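Side-chain contacts in fibroblast growth factor 18 (PDB 4CJM), which regulates cell proliferation, differentiation and migration as a secreted growth factor and is required for normal ossification and bone development: residues A95-S98 against G99-V102; G103-K106 against K107-R111; L8-R11 against T12-K15. One frame throughout, in Å; residues are numbered along the deposited sequence.

Interaction 1: residues A95-S98 against G99-V102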
loop_
_atom_site.group_PDB
_atom_site.type_symbol
_atom_site.label_atom_id
_atom_site.label_comp_id
_atom_site.label_asym_id
_atom_site.label_seq_id
_atom_site.Cartn_x
_atom_site.Cartn_y
_atom_site.Cartn_z
ATOM N N ALA A 95 5.010 -9.455 2.290
ATOM C CA ALA A 95 6.187 -10.304 2.245
ATOM C C ALA A 95 6.271 -11.188 3.470
ATOM O O ALA A 95 6.980 -12.187 3.473
ATOM C CB ALA A 95 7.437 -9.459 2.143
ATOM N N LYS A 96 5.575 -10.810 4.527
ATOM C CA LYS A 96 5.592 -11.590 5.767
ATOM C C LYS A 96 4.511 -12.646 5.737
ATOM O O LYS A 96 4.703 -13.756 6.219
ATOM C CB LYS A 96 5.370 -10.653 6.958
ATOM C CG LYS A 96 5.317 -11.315 8.324
ATOM C CD LYS A 96 6.654 -11.871 8.734
ATOM C CE LYS A 96 6.530 -12.681 10.021
ATOM N NZ LYS A 96 6.036 -11.820 11.135
ATOM N N TYR A 97 3.367 -12.281 5.168
ATOM C CA TYR A 97 2.194 -13.141 5.139
ATOM C C TYR A 97 1.736 -13.338 3.698
ATOM O O TYR A 97 0.830 -12.670 3.218
ATOM C CB TYR A 97 1.080 -12.502 5.964
ATOM C CG TYR A 97 1.502 -12.108 7.362
ATOM C CD1 TYR A 97 1.807 -13.073 8.316
ATOM C CD2 TYR A 97 1.576 -10.779 7.735
ATOM C CE1 TYR A 97 2.179 -12.722 9.600
ATOM C CE2 TYR A 97 1.946 -10.412 9.014
ATOM C CZ TYR A 97 2.247 -11.386 9.936
ATOM O OH TYR A 97 2.610 -11.008 11.202
ATOM N N SER A 98 2.362 -14.294 3.028
ATOM C CA SER A 98 2.035 -14.620 1.647
ATOM C C SER A 98 0.544 -14.911 1.509
ATOM O O SER A 98 -0.076 -15.466 2.413
ATOM C CB SER A 98 2.847 -15.824 1.183
ATOM O OG SER A 98 2.510 -16.217 -0.136
ATOM N N GLY A 99 -0.025 -14.505 0.385
ATOM C CA GLY A 99 -1.458 -14.629 0.164
ATOM C C GLY A 99 -2.313 -13.489 0.705
ATOM O O GLY A 99 -3.500 -13.468 0.436
ATOM N N TRP A 100 -1.727 -12.569 1.494
ATOM C CA TRP A 100 -2.435 -11.391 2.038
ATOM C C TRP A 100 -1.995 -10.149 1.305
ATOM O O TRP A 100 -0.811 -9.945 1.054
ATOM C CB TRP A 100 -2.134 -11.162 3.509
ATOM C CG TRP A 100 -2.489 -12.273 4.426
ATOM C CD1 TRP A 100 -2.955 -13.517 4.087
ATOM C CD2 TRP A 100 -2.356 -12.272 5.851
ATOM N NE1 TRP A 100 -3.149 -14.280 5.212
ATOM C CE2 TRP A 100 -2.777 -13.548 6.311
ATOM C CE3 TRP A 100 -1.916 -11.330 6.788
ATOM C CZ2 TRP A 100 -2.759 -13.901 7.678
ATOM C CZ3 TRP A 100 -1.908 -11.685 8.146
ATOM C CH2 TRP A 100 -2.336 -12.951 8.572
ATOM N N TYR A 101 -2.964 -9.296 0.997
ATOM C CA TYR A 101 -2.738 -8.142 0.139
ATOM C C TYR A 101 -3.217 -6.833 0.756
ATOM O O TYR A 101 -4.167 -6.799 1.534
ATOM C CB TYR A 101 -3.475 -8.365 -1.188
ATOM C CG TYR A 101 -2.882 -9.467 -2.033
ATOM C CD1 TYR A 101 -3.218 -10.820 -1.831
ATOM C CD2 TYR A 101 -1.972 -9.163 -3.027
ATOM C CE1 TYR A 101 -2.653 -11.817 -2.615
ATOM C CE2 TYR A 101 -1.410 -10.151 -3.810
ATOM C CZ TYR A 101 -1.744 -11.469 -3.602
ATOM O OH TYR A 101 -1.150 -12.386 -4.432
ATOM N N VAL A 102 -2.566 -5.748 0.353
ATOM C CA VAL A 102 -3.028 -4.403 0.641
ATOM C C VAL A 102 -4.293 -4.189 -0.176
ATOM O O VAL A 102 -4.287 -4.399 -1.405
ATOM C CB VAL A 102 -1.978 -3.368 0.204
ATOM C CG1 VAL A 102 -2.496 -1.950 0.380
ATOM C CG2 VAL A 102 -0.681 -3.556 0.985
#
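Tyr97 and Trp100 bracket a type II β-turn at the surface of the β-trefoil core of this growth factor, and the turn shows how a backbone reversal can bring two aromatic side chains against each other. The rings form an offset stack: the Tyr97 ring and the six-membered ring of Trp100 have centroids 4.5 Å apart and planes inclined by 24°. The displacement is such that CZ3 of Trp100 lies over the rim of the tyrosine face, 3.5 Å from CG of Tyr97, while CB of Tyr97 sits over the indole as a CH-π donor, 3.6 Å from the centroid of the six-membered ring. Both side chains place CG beside their own backbone N (chi1 -52° for Tyr97, -60° for Trp100), which lets them rise from the same side of the turn. Lys96 lays its CG over the other face of the tyrosine, so the phenol ring is sandwiched, and Tyr97 OH is hydrogen-bonded to Glu77 OE2. Gly99, with a positive phi, fills the third position of the turn, where glycine is the usual residue. The turn is closed by Trp100 N donating to Tyr97 O over 3.1 Å.

Interaction 2: residues G103-K106 against K107-R111; sequences GFTK and KGRPR. With SO4 (sulfate ion), chain G.
A sulfate site is built on one side of a tight reversal, where Thr105 lies against Arg109 and Arg111 and the two arginines converge on one anion. NH2 of Arg109 donates to O1 of the sulfate over 2.9 Å and NH1 reaches O4, so the guanidinium meets the ion at its edge. NE of Arg111 donates to the same O1 over 2.8 Å, and this group too is turned edge-on. A bend at chi3 (64°) curls Arg109 back toward the ion, passing a guanidinium face beneath CG2 of Thr105. NH1 of Arg111 makes a salt bridge with Asp122 and a hydrogen bond with Gln120, and NH2 donates to Lys115 O; Lys112 N is hydrogen-bonded to the sulfate as well.

The backbone beneath is a β-hairpin of the type I turn plus G1 bulge class: Gly108 N donates to Thr105 O, and Thr105 N to Arg109 O over 2.8 Å, with Gly108 at the positive-phi bulge position. Inside the reversal OG1 of Thr105, set between its own N and carbonyl carbon (chi1 67°), accepts from Lys107 N and from Arg109 N, each at 3.2 Å. Further along, Arg111 N donates to Gly103 O, and a water links Gly103 N to Arg111 O. Phe104 turns into the protein, where CE2 meets CB of Pro110 at 3.8 Å and Leu67 touches both side chains. The sulfate probably comes from the crystallisation liquor, yet its position is consistent with a heparin-binding surface, which in fibroblast growth factors includes this basic part of the chain.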
loop_
_atom_site.group_PDB
_atom_site.type_symbol
_atom_site.label_atom_id
_atom_site.label_comp_id
_atom_site.label_asym_id
_atom_site.label_seq_id
_atom_site.Cartn_x
_atom_site.Cartn_y
_atom_site.Cartn_z
ATOM N N GLY A 103 -5.374 -3.778 0.492
ATOM C CA GLY A 103 -6.661 -3.553 -0.177
ATOM C C GLY A 103 -7.598 -2.606 0.561
ATOM O O GLY A 103 -7.409 -2.309 1.741
ATOM N N PHE A 104 -8.614 -2.124 -0.144
ATOM C CA PHE A 104 -9.562 -1.167 0.416
ATOM C C PHE A 104 -10.969 -1.371 -0.125
ATOM O O PHE A 104 -11.146 -1.875 -1.234
ATOM C CB PHE A 104 -9.133 0.269 0.075
ATOM C CG PHE A 104 -7.803 0.649 0.628
ATOM C CD1 PHE A 104 -6.642 0.403 -0.093
ATOM C CD2 PHE A 104 -7.708 1.219 1.877
ATOM C CE1 PHE A 104 -5.392 0.742 0.425
ATOM C CE2 PHE A 104 -6.472 1.554 2.406
ATOM C CZ PHE A 104 -5.306 1.315 1.677
ATOM N N THR A 105 -11.957 -0.931 0.643
ATOM C CA THR A 105 -13.337 -0.946 0.196
ATOM C C THR A 105 -13.621 0.260 -0.694
ATOM O O THR A 105 -12.775 1.145 -0.851
ATOM C CB THR A 105 -14.313 -0.894 1.378
ATOM O OG1 THR A 105 -14.216 0.375 2.033
ATOM C CG2 THR A 105 -14.021 -2.010 2.383
ATOM N N LYS A 106 -14.821 0.297 -1.269
ATOM C CA LYS A 106 -15.242 1.445 -2.065
ATOM C C LYS A 106 -15.268 2.741 -1.254
ATOM O O LYS A 106 -15.153 3.815 -1.819
ATOM C CB LYS A 106 -16.584 1.199 -2.751
ATOM C CG LYS A 106 -17.749 0.880 -1.823
ATOM C CD LYS A 106 -19.087 0.963 -2.562
ATOM C CE LYS A 106 -20.287 0.850 -1.620
ATOM N NZ LYS A 106 -20.524 -0.547 -1.160
ATOM N N LYS A 107 -15.359 2.660 0.069
ATOM C CA LYS A 107 -15.324 3.869 0.914
ATOM C C LYS A 107 -13.922 4.221 1.418
ATOM O O LYS A 107 -13.762 5.094 2.257
ATOM C CB LYS A 107 -16.297 3.704 2.083
ATOM C CG LYS A 107 -17.640 3.180 1.620
ATOM C CD LYS A 107 -18.843 3.718 2.366
ATOM C CE LYS A 107 -19.985 2.751 2.114
ATOM N NZ LYS A 107 -21.232 3.218 2.755
ATOM N N GLY A 108 -12.905 3.537 0.903
ATOM C CA GLY A 108 -11.520 3.788 1.296
ATOM C C GLY A 108 -11.095 3.165 2.607
ATOM O O GLY A 108 -10.019 3.478 3.107
ATOM N N ARG A 109 -11.923 2.294 3.176
ATOM C CA ARG A 109 -11.562 1.603 4.406
ATOM C C ARG A 109 -10.612 0.450 4.083
ATOM O O ARG A 109 -10.869 -0.325 3.174
ATOM C CB ARG A 109 -12.800 1.067 5.132
ATOM C CG ARG A 109 -12.490 0.426 6.484
ATOM C CD ARG A 109 -13.706 -0.188 7.199
ATOM N NE ARG A 109 -14.324 -1.312 6.483
ATOM C CZ ARG A 109 -13.775 -2.520 6.307
ATOM N NH1 ARG A 109 -12.558 -2.802 6.759
ATOM N NH2 ARG A 109 -14.446 -3.459 5.643
ATOM N N PRO A 110 -9.512 0.329 4.840
ATOM C CA PRO A 110 -8.586 -0.780 4.630
ATOM C C PRO A 110 -9.166 -2.142 5.000
ATOM O O PRO A 110 -9.957 -2.257 5.945
ATOM C CB PRO A 110 -7.409 -0.426 5.552
ATOM C CG PRO A 110 -8.014 0.372 6.641
ATOM C CD PRO A 110 -9.083 1.188 5.968
ATOM N N ARG A 111 -8.735 -3.160 4.266
ATOM C CA ARG A 111 -9.232 -4.527 4.409
ATOM C C ARG A 111 -8.239 -5.401 5.165
ATOM O O ARG A 111 -7.058 -5.074 5.239
ATOM C CB ARG A 111 -9.455 -5.129 3.029
ATOM C CG ARG A 111 -10.353 -4.292 2.110
ATOM C CD ARG A 111 -11.724 -4.879 1.815
ATOM N NE ARG A 111 -11.885 -6.241 2.290
ATOM C CZ ARG A 111 -11.680 -7.344 1.572
ATOM N NH1 ARG A 111 -11.317 -7.305 0.290
ATOM N NH2 ARG A 111 -11.842 -8.512 2.162
HETATM S S SO4 G . -12.680 -6.780 5.737
HETATM O O1 SO4 G . -13.265 -5.918 4.688
HETATM O O2 SO4 G . -11.309 -7.177 5.342
HETATM O O3 SO4 G . -13.478 -8.010 5.855
HETATM O O4 SO4 G . -12.685 -6.036 7.016
HETATM O O HOH W 1 -5.318 -4.827 3.241
#

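Interaction 3: residues L8-R11 against T12-K15; sequences LYSR and TSGK
The phenol ring of Tyr9 runs alongside Gly14, whose carbonyl oxygen comes up obliquely to within 3.3 Å of Tyr9 CE2; Lys15 O approaches the ring obliquely too, and Arg128 makes a cation-π contact with it. With CG opposite the backbone N (chi1 171°), the ring is swung along the returning chain, so that CZ and OH pass close to CA of Gly14. What it covers is a four-residue hairpin loop of the β-trefoil, leading out of strand 3-10 and back into strand 16-19.

Ser10 manages the reversal with three of its atoms. Its N donates to Lys15 O over 2.9 Å in a nearly straight bond (174°), and its O accepts from Gly14 N at the same distance. Its OG accepts from Ser13 N at 3.0 Å and also meets a water at 2.6 Å. Across from it, Ser13 forms an ST turn: OG takes the N-H of Lys15 at 3.0 Å and is bonded to Ala26 O as well, while CB of Ser13 rests 3.4 Å from Ser10 OG. Arg11 NH1 is hydrogen-bonded to His124.

The loop is therefore fixed by polar chemistry more than by apolar contact. Because Ala26 O can only accept, Ser13 OG must give its own proton to that carbonyl while taking the N-H of Lys15, so the hydroxyl is used both ways and its rotation is fixed.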
loop_
_atom_site.group_PDB
_atom_site.type_symbol
_atom_site.label_atom_id
_atom_site.label_comp_id
_atom_site.label_asym_id
_atom_site.label_seq_id
_atom_site.Cartn_x
_atom_site.Cartn_y
_atom_site.Cartn_z
ATOM N N LEU A 8 -0.690 6.055 -4.965
ATOM C CA LEU A 8 -1.331 4.805 -5.330
ATOM C C LEU A 8 -2.847 4.975 -5.375
ATOM O O LEU A 8 -3.487 5.202 -4.346
ATOM C CB LEU A 8 -0.952 3.707 -4.357
ATOM C CG LEU A 8 0.448 3.109 -4.586
ATOM C CD1 LEU A 8 0.884 2.252 -3.399
ATOM C CD2 LEU A 8 0.511 2.296 -5.863
ATOM N N TYR A 9 -3.402 4.896 -6.590
ATOM C CA TYR A 9 -4.829 5.038 -6.835
ATOM C C TYR A 9 -5.488 3.684 -6.637
ATOM O O TYR A 9 -5.066 2.699 -7.249
ATOM C CB TYR A 9 -5.053 5.523 -8.267
ATOM C CG TYR A 9 -6.494 5.518 -8.751
ATOM C CD1 TYR A 9 -7.072 4.362 -9.277
ATOM C CD2 TYR A 9 -7.267 6.677 -8.722
ATOM C CE1 TYR A 9 -8.387 4.358 -9.734
ATOM C CE2 TYR A 9 -8.574 6.676 -9.178
ATOM C CZ TYR A 9 -9.125 5.514 -9.679
ATOM O OH TYR A 9 -10.408 5.499 -10.140
ATOM N N SER A 10 -6.506 3.643 -5.778
ATOM C CA SER A 10 -7.247 2.420 -5.503
ATOM C C SER A 10 -8.303 2.194 -6.561
ATOM O O SER A 10 -9.204 3.002 -6.731
ATOM C CB SER A 10 -7.922 2.492 -4.123
ATOM O OG SER A 10 -8.875 1.449 -3.942
ATOM N N ARG A 11 -8.222 1.067 -7.240
ATOM C CA ARG A 11 -9.248 0.677 -8.191
ATOM C C ARG A 11 -10.674 0.761 -7.626
ATOM O O ARG A 11 -11.574 1.213 -8.319
ATOM C CB ARG A 11 -8.971 -0.735 -8.719
ATOM C CG ARG A 11 -9.956 -1.199 -9.776
ATOM C CD ARG A 11 -9.596 -2.559 -10.347
ATOM N NE ARG A 11 -10.502 -2.899 -11.441
ATOM C CZ ARG A 11 -10.393 -3.963 -12.236
ATOM N NH1 ARG A 11 -9.423 -4.855 -12.051
ATOM N NH2 ARG A 11 -11.268 -4.138 -13.222
ATOM N N THR A 12 -10.888 0.314 -6.392
ATOM C CA THR A 12 -12.246 0.274 -5.841
ATOM C C THR A 12 -12.631 1.562 -5.182
ATOM O O THR A 12 -13.765 1.955 -5.270
ATOM C CB THR A 12 -12.489 -0.867 -4.820
ATOM O OG1 THR A 12 -11.561 -0.762 -3.744
ATOM C CG2 THR A 12 -12.337 -2.218 -5.471
ATOM N N SER A 13 -11.703 2.216 -4.514
ATOM C CA SER A 13 -12.051 3.407 -3.743
ATOM C C SER A 13 -12.110 4.652 -4.605
ATOM O O SER A 13 -12.737 5.623 -4.235
ATOM C CB SER A 13 -11.051 3.617 -2.581
ATOM O OG SER A 13 -10.221 4.746 -2.785
ATOM N N GLY A 14 -11.414 4.640 -5.733
ATOM C CA GLY A 14 -11.362 5.805 -6.613
ATOM C C GLY A 14 -10.508 6.964 -6.108
ATOM O O GLY A 14 -10.396 7.971 -6.780
ATOM N N LYS A 15 -9.877 6.809 -4.949
ATOM C CA LYS A 15 -9.024 7.832 -4.374
ATOM C C LYS A 15 -7.681 7.197 -4.066
ATOM O O LYS A 15 -7.459 6.015 -4.357
ATOM C CB LYS A 15 -9.624 8.347 -3.084
ATOM C CG LYS A 15 -11.072 8.742 -3.182
ATOM C CD LYS A 15 -11.214 10.168 -3.637
ATOM C CE LYS A 15 -12.675 10.606 -3.436
ATOM N NZ LYS A 15 -13.364 10.095 -2.187
HETATM O O HOH W 2 -8.187 -0.994 -4.629
#

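Overall arrangement
Following the chain from its N terminus, interaction 3 comes first and closes the hairpin loop between strands 3-10 and 16-19. Much later, just after strand 90-94, interaction 1 closes a turn, and its second half runs directly into interaction 2, which closes a further hairpin before strand 125-128. The three lie in series, so none nests within or crosses another. Space reorders them: interactions 1 and 2 adjoin in sequence but have centres about 16 Å apart, whereas interactions 2 and 3, distant in sequence, have centres about 9 Å apart and touch. There OG1 of Thr12 bonds to Phe104 O, tying the first hairpin of the trefoil to the long segment preceding its last strand.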